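Local structure of long form salivary protein D7L1 (Anopheles stephensi, 3NHI) at residues A[191-194]-A[195-199]; A[203-207]-A[208-212]; A[243-247]-A[248-252]. The protein binds and sequesters cysteinyl leukotrienes and thromboxane A2 analogues, so that host responses to the mosquito's bite are blunted during blood feeding. All coordinates share one frame; numbering follows the deposited sequence. Where two conformers were deposited one is given.

Interaction 1: A[191-194]-A[195-199]; sequences DCIF and RGLRY
Tyr199 CG stands anti to its own carbonyl carbon (chi1 -77°), which carries the phenol ring over to Phe194, five residues earlier in the chain. The result is a T-shaped pair: Tyr199 CD2 sits 3.5 Å above the plane of the Phe194 ring, over its centre, and the two planes meet at 82°. Next to it, the CG2 branch of Ile193 lies alongside Leu197 one turn on, with CG2 3.9 Å from CD1 of Leu197. All this happens where helix 184-196 ends. Leu197 N still donates to Ile193 O at 2.8 Å, but Arg198 takes a positive phi of 65° and the chain reverses in a Schellman motif. Arg198 N returns to Arg195 O, and Tyr199 N makes a weak bond to Phe194 O. The arginine also reaches its own helix end, its NH1 lying 2.8 Å from Gly196 O, which is held in the guanidinium plane. On the outer side Asp191 OD1 and Arg195 NE make a long salt bridge of 3.7 Å; a water weakly spans Asp191 OD2 and Arg195 NH2, while Arg195 NH1 pairs with Asp202. Cys192 ties this helix to helix 155-163 through its disulfide with Cys159. In the last helical turn Arg195 O and Gly196 O thus gain donors from Arg198, whose charge, shared between Gly196 O and Glu9, is probably stabilising at this negative helix end.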
# COMPACT_ATOMS: atom_id res chain seq x y z
N ASP A 191 10.58 8.01 -9.62
CA ASP A 191 10.86 7.87 -8.19
C ASP A 191 9.56 7.86 -7.39
O ASP A 191 9.35 7.00 -6.51
CB ASP A 191 11.80 8.97 -7.69
CG ASP A 191 12.11 8.82 -6.23
OD1 ASP A 191 11.63 9.66 -5.45
OD2 ASP A 191 12.80 7.86 -5.85
N CYS A 192 8.67 8.79 -7.71
CA CYS A 192 7.39 8.91 -7.03
C CYS A 192 6.57 7.62 -7.24
O CYS A 192 5.92 7.12 -6.32
CB CYS A 192 6.68 10.16 -7.56
SG CYS A 192 4.99 10.42 -7.01
N ILE A 193 6.60 7.09 -8.46
CA ILE A 193 5.85 5.87 -8.75
C ILE A 193 6.44 4.66 -8.03
O ILE A 193 5.71 3.87 -7.43
CB ILE A 193 5.76 5.63 -10.27
CG1 ILE A 193 4.92 6.73 -10.92
CG2 ILE A 193 5.16 4.27 -10.56
CD1 ILE A 193 5.10 6.85 -12.43
N PHE A 194 7.76 4.51 -8.09
CA PHE A 194 8.40 3.37 -7.43
C PHE A 194 8.11 3.37 -5.92
O PHE A 194 7.89 2.31 -5.33
CB PHE A 194 9.92 3.34 -7.70
CG PHE A 194 10.30 2.55 -8.94
CD1 PHE A 194 9.56 2.65 -10.12
CD2 PHE A 194 11.42 1.71 -8.92
CE1 PHE A 194 9.93 1.91 -11.26
CE2 PHE A 194 11.79 0.98 -10.04
CZ PHE A 194 11.05 1.08 -11.21
N ARG A 195 8.10 4.55 -5.31
CA ARG A 195 7.76 4.64 -3.89
C ARG A 195 6.28 4.33 -3.66
O ARG A 195 5.93 3.58 -2.75
CB ARG A 195 8.15 6.00 -3.33
CG ARG A 195 9.65 6.19 -3.22
CD ARG A 195 9.98 7.56 -2.64
NE ARG A 195 11.40 7.72 -2.32
CZ ARG A 195 11.96 7.36 -1.16
NH1 ARG A 195 11.25 6.79 -0.19
NH2 ARG A 195 13.26 7.57 -0.97
N GLY A 196 5.41 4.84 -4.53
CA GLY A 196 3.97 4.58 -4.42
C GLY A 196 3.61 3.11 -4.59
O GLY A 196 2.69 2.60 -3.93
N LEU A 197 4.34 2.41 -5.45
CA LEU A 197 4.13 0.98 -5.67
C LEU A 197 4.87 0.10 -4.68
O LEU A 197 4.77 -1.12 -4.74
CB LEU A 197 4.54 0.59 -7.10
CG LEU A 197 3.90 1.35 -8.27
CD1 LEU A 197 4.26 0.65 -9.58
CD2 LEU A 197 2.40 1.54 -8.14
N ARG A 198 5.63 0.74 -3.78
CA ARG A 198 6.42 0.05 -2.75
C ARG A 198 7.54 -0.81 -3.34
O ARG A 198 8.03 -1.74 -2.71
CB ARG A 198 5.51 -0.75 -1.79
CG ARG A 198 4.89 0.09 -0.66
CD ARG A 198 3.90 1.19 -1.14
NE ARG A 198 3.20 1.78 -0.00
CZ ARG A 198 2.25 2.70 -0.09
NH1 ARG A 198 1.85 3.16 -1.27
NH2 ARG A 198 1.67 3.16 1.02
N TYR A 199 7.95 -0.46 -4.56
CA TYR A 199 9.19 -1.00 -5.15
C TYR A 199 10.42 -0.54 -4.37
O TYR A 199 11.45 -1.22 -4.36
CB TYR A 199 9.34 -0.50 -6.58
CG TYR A 199 8.50 -1.15 -7.65
CD1 TYR A 199 7.49 -2.09 -7.35
CD2 TYR A 199 8.69 -0.79 -8.98
CE1 TYR A 199 6.73 -2.67 -8.36
CE2 TYR A 199 7.94 -1.36 -9.99
CZ TYR A 199 6.97 -2.30 -9.69
OH TYR A 199 6.24 -2.84 -10.73
O HOH W 1 14.24 9.42 -3.66

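Interaction 2: A[203-207]-A[208-212]; sequences TGLKV and DEIVR
Lys206, at the N-cap position, receives two weak bonds on its O from the first turn of helix 207-216, from Glu209 N at 3.1 Å and from Ile210 N at 3.5 Å. The first full bond of the helix follows directly: Val211 N points at Val207 O over 3.0 Å and is nearly straight, with an N-H...O angle of 174°. Side chains follow the same path. In the Glu209 conformer given, Lys206 CB rests against Glu209 CG at 3.7 Å. With CG anti to the backbone N (chi1 180°), the Leu205 chain extends from the strand toward Ile210, and its CD1 meets Ile210 CD1 at 4.0 Å, the two side chains crossing at about a right angle.

The polar ends at this corner find their partners farther out. Lys206 NZ forms a salt bridge with Asp201, Glu209 in the same conformer pairs with Arg17, and Asp208 pairs with Arg227. On helix 223-231, Ile210 packs against Val226 and Leu230, and Val207 against Arg227. The contact is therefore the joint at which the short antiparallel hairpin of strands 200-201 and 204-205 passes into helix 207-216, with helix 223-231 beside it.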
# COMPACT_ATOMS: atom_id res chain seq x y z
N THR A 203 14.48 2.37 2.97
CA THR A 203 15.53 1.35 3.13
C THR A 203 16.09 0.86 1.79
O THR A 203 16.97 -0.01 1.76
CB THR A 203 15.03 0.14 3.96
OG1 THR A 203 14.25 -0.74 3.13
CG2 THR A 203 14.20 0.60 5.14
N GLY A 204 15.57 1.40 0.69
CA GLY A 204 16.08 1.11 -0.64
C GLY A 204 15.16 0.23 -1.46
O GLY A 204 13.94 0.29 -1.34
N LEU A 205 15.77 -0.59 -2.31
CA LEU A 205 15.07 -1.45 -3.25
C LEU A 205 14.40 -2.64 -2.59
O LEU A 205 14.98 -3.28 -1.70
CB LEU A 205 16.07 -1.93 -4.30
CG LEU A 205 15.59 -2.86 -5.41
CD1 LEU A 205 14.61 -2.14 -6.33
CD2 LEU A 205 16.80 -3.39 -6.20
N LYS A 206 13.19 -2.96 -3.05
CA LYS A 206 12.51 -4.18 -2.63
C LYS A 206 12.38 -5.10 -3.82
O LYS A 206 11.40 -5.05 -4.57
CB LYS A 206 11.14 -3.86 -2.02
CG LYS A 206 11.18 -2.86 -0.86
CD LYS A 206 11.87 -3.45 0.36
CE LYS A 206 11.79 -2.51 1.56
NZ LYS A 206 10.37 -2.30 1.96
N VAL A 207 13.39 -5.95 -4.02
CA VAL A 207 13.41 -6.85 -5.18
C VAL A 207 12.16 -7.73 -5.17
O VAL A 207 11.53 -7.94 -6.22
CB VAL A 207 14.68 -7.72 -5.19
CG1 VAL A 207 14.66 -8.68 -6.38
CG2 VAL A 207 15.96 -6.85 -5.23
N ASP A 208 11.77 -8.19 -3.99
CA ASP A 208 10.62 -9.09 -3.89
C ASP A 208 9.31 -8.44 -4.35
O ASP A 208 8.42 -9.13 -4.84
CB ASP A 208 10.45 -9.58 -2.45
CG ASP A 208 11.50 -10.58 -2.02
OD1 ASP A 208 12.35 -10.98 -2.84
OD2 ASP A 208 11.43 -10.99 -0.85
N GLU A 209 9.19 -7.13 -4.20
CA GLU A 209 7.97 -6.44 -4.61
C GLU A 209 7.86 -6.35 -6.13
O GLU A 209 6.77 -6.50 -6.69
CB GLU A 209 7.88 -5.04 -3.99
CG GLU A 209 7.65 -5.04 -2.49
CD GLU A 209 6.46 -5.89 -2.06
OE1 GLU A 209 6.51 -6.45 -0.95
OE2 GLU A 209 5.47 -5.99 -2.82
N ILE A 210 8.98 -6.11 -6.79
CA ILE A 210 8.97 -6.12 -8.25
C ILE A 210 8.67 -7.54 -8.77
O ILE A 210 7.85 -7.71 -9.68
CB ILE A 210 10.26 -5.51 -8.83
CG1 ILE A 210 10.38 -4.04 -8.38
CG2 ILE A 210 10.31 -5.64 -10.36
CD1 ILE A 210 11.67 -3.33 -8.82
N VAL A 211 9.30 -8.55 -8.17
CA VAL A 211 9.00 -9.94 -8.51
C VAL A 211 7.51 -10.23 -8.33
O VAL A 211 6.91 -10.88 -9.19
CB VAL A 211 9.86 -10.92 -7.70
CG1 VAL A 211 9.38 -12.36 -7.87
CG2 VAL A 211 11.33 -10.80 -8.14
N ARG A 212 6.90 -9.73 -7.25
CA ARG A 212 5.48 -9.96 -6.98
C ARG A 212 4.62 -9.50 -8.16
O ARG A 212 3.65 -10.16 -8.53
CB ARG A 212 5.04 -9.27 -5.70
CG ARG A 212 3.63 -9.61 -5.23
CD ARG A 212 3.38 -8.90 -3.92
NE ARG A 212 2.12 -9.28 -3.27
CZ ARG A 212 0.99 -8.60 -3.39
NH1 ARG A 212 0.92 -7.54 -4.18
NH2 ARG A 212 -0.09 -9.00 -2.74

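Interaction 3: A[243-247]-A[248-252]; sequences VCLVN and SRLKQ
Leu245 O is gripped twice by Ser248, once by the side chain and once by the backbone. Ser248 OG donates to it at 2.7 Å, and Ser248 N adds a longer bond of 3.3 Å; both donors come from the same face of the carbonyl plane. The peptide N-H stands well above that plane, 68° out of it, whereas the hydroxyl is tilted by a smaller amount. This is a tight link between two helices of the odorant-binding-protein fold: helix 238-246 stops, and a type I beta turn from Ser248 to Lys251 leads into helix 251-266.

The serine hydroxyl serves both sides of the link. Its chi1 of 76° places OG between the backbone N and the carbonyl carbon, close enough to Leu245 O to donate, and the same oxygen accepts from Leu250 N at 3.0 Å as a capping bond. The turn is closed by Lys251 N bonding to Ser248 O. One small side chain thus donates to a carbonyl of the last turn of the first helix and accepts from Leu250 N in the turn before the second.

Apolar packing lies on the inner side. Leu245 CD2 approaches Leu250 CD1 at 4.3 Å, and both leucines rest on Val229 of helix 223-231, with Leu250 also touching Val226. Leu245 and Val246 meet Phe254 of the following helix as well. One turn before the link, Cys244 is joined to Cys233 by a disulfide, which fastens helix 238-246 to the chain just after helix 223-231. On the outer side, the Lys251 chain starts along Val246 O, its CB 3.3 Å from that oxygen, then bends at chi3 and chi4 to set NZ 2.8 Å from Gln252 OE1.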
# COMPACT_ATOMS: atom_id res chain seq x y z
N VAL A 243 14.94 1.99 -16.18
CA VAL A 243 15.70 1.89 -17.43
C VAL A 243 16.23 0.47 -17.63
O VAL A 243 16.12 -0.10 -18.73
CB VAL A 243 16.86 2.91 -17.48
CG1 VAL A 243 17.83 2.58 -18.62
CG2 VAL A 243 16.32 4.31 -17.66
N CYS A 244 16.78 -0.12 -16.57
CA CYS A 244 17.30 -1.49 -16.69
C CYS A 244 16.21 -2.48 -17.11
O CYS A 244 16.45 -3.34 -17.95
CB CYS A 244 17.98 -1.94 -15.41
SG CYS A 244 19.54 -1.09 -15.17
N LEU A 245 15.02 -2.36 -16.51
CA LEU A 245 13.92 -3.27 -16.83
C LEU A 245 13.41 -3.04 -18.24
O LEU A 245 13.22 -4.00 -19.01
CB LEU A 245 12.78 -3.09 -15.81
CG LEU A 245 13.12 -3.60 -14.40
CD1 LEU A 245 12.22 -2.93 -13.38
CD2 LEU A 245 13.03 -5.12 -14.31
N VAL A 246 13.22 -1.78 -18.60
CA VAL A 246 12.66 -1.44 -19.91
C VAL A 246 13.59 -1.87 -21.04
O VAL A 246 13.13 -2.39 -22.06
CB VAL A 246 12.31 0.07 -20.00
CG1 VAL A 246 12.01 0.47 -21.46
CG2 VAL A 246 11.12 0.39 -19.09
N ASN A 247 14.90 -1.72 -20.84
CA ASN A 247 15.85 -2.03 -21.90
C ASN A 247 16.34 -3.48 -21.93
O ASN A 247 17.18 -3.84 -22.76
CB ASN A 247 17.02 -1.05 -21.88
CG ASN A 247 16.66 0.29 -22.50
OD1 ASN A 247 15.65 0.41 -23.20
ND2 ASN A 247 17.49 1.30 -22.28
N SER A 248 15.76 -4.31 -21.08
CA SER A 248 16.12 -5.72 -20.96
C SER A 248 15.23 -6.63 -21.81
O SER A 248 14.23 -6.19 -22.38
CB SER A 248 15.98 -6.16 -19.50
OG SER A 248 14.61 -6.32 -19.17
N ARG A 249 15.57 -7.92 -21.83
CA ARG A 249 14.77 -8.94 -22.50
C ARG A 249 13.37 -9.06 -21.84
O ARG A 249 12.45 -9.64 -22.43
CB ARG A 249 15.50 -10.28 -22.47
CG ARG A 249 15.47 -11.07 -23.77
CD ARG A 249 16.77 -10.93 -24.56
NE ARG A 249 17.86 -11.73 -23.99
CZ ARG A 249 18.90 -11.24 -23.32
NH1 ARG A 249 19.03 -9.93 -23.13
NH2 ARG A 249 19.83 -12.06 -22.84
N LEU A 250 13.22 -8.51 -20.64
CA LEU A 250 11.93 -8.50 -19.92
C LEU A 250 10.98 -7.40 -20.37
O LEU A 250 9.85 -7.34 -19.88
CB LEU A 250 12.15 -8.32 -18.41
CG LEU A 250 12.92 -9.40 -17.66
CD1 LEU A 250 13.30 -8.90 -16.28
CD2 LEU A 250 12.09 -10.68 -17.55
N LYS A 251 11.43 -6.54 -21.28
CA LYS A 251 10.70 -5.33 -21.68
C LYS A 251 9.18 -5.44 -21.67
O LYS A 251 8.50 -4.71 -20.93
CB LYS A 251 11.17 -4.86 -23.07
CG LYS A 251 10.42 -3.64 -23.62
CD LYS A 251 10.43 -3.58 -25.16
CE LYS A 251 9.32 -4.44 -25.80
NZ LYS A 251 7.92 -3.98 -25.52
N GLN A 252 8.63 -6.31 -22.51
CA GLN A 252 7.18 -6.38 -22.65
C GLN A 252 6.51 -6.88 -21.38
O GLN A 252 5.45 -6.40 -21.01
CB GLN A 252 6.77 -7.25 -23.84
CG GLN A 252 5.26 -7.17 -24.15
CD GLN A 252 4.79 -5.74 -24.41
OE1 GLN A 252 5.31 -5.05 -25.30
NE2 GLN A 252 3.81 -5.28 -23.63

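Overall arrangement
Interactions 1 and 2 are neighbours, their centres 10 Å apart, linked by the hairpin of strands 200-201 and 204-205, the second of which lies in interaction 2: Tyr199 O lies 2.8 Å from Lys206 N, a probable hydrogen bond, and Tyr199 CG packs 3.5 Å from Ile210 CG1. Interaction 3 stands apart, its centre 18 Å from that of interaction 1 and 16 Å from that of interaction 2, without touching either; helix 223-231 packs against both interaction 2 and interaction 3. None of the three lines the lipid pocket. From interaction 1, the Arg198 side chain is about 13 Å from the bound hydroxyeicosatetraenoic acid and about 12 Å from the side chain of ligand-binding Lys151.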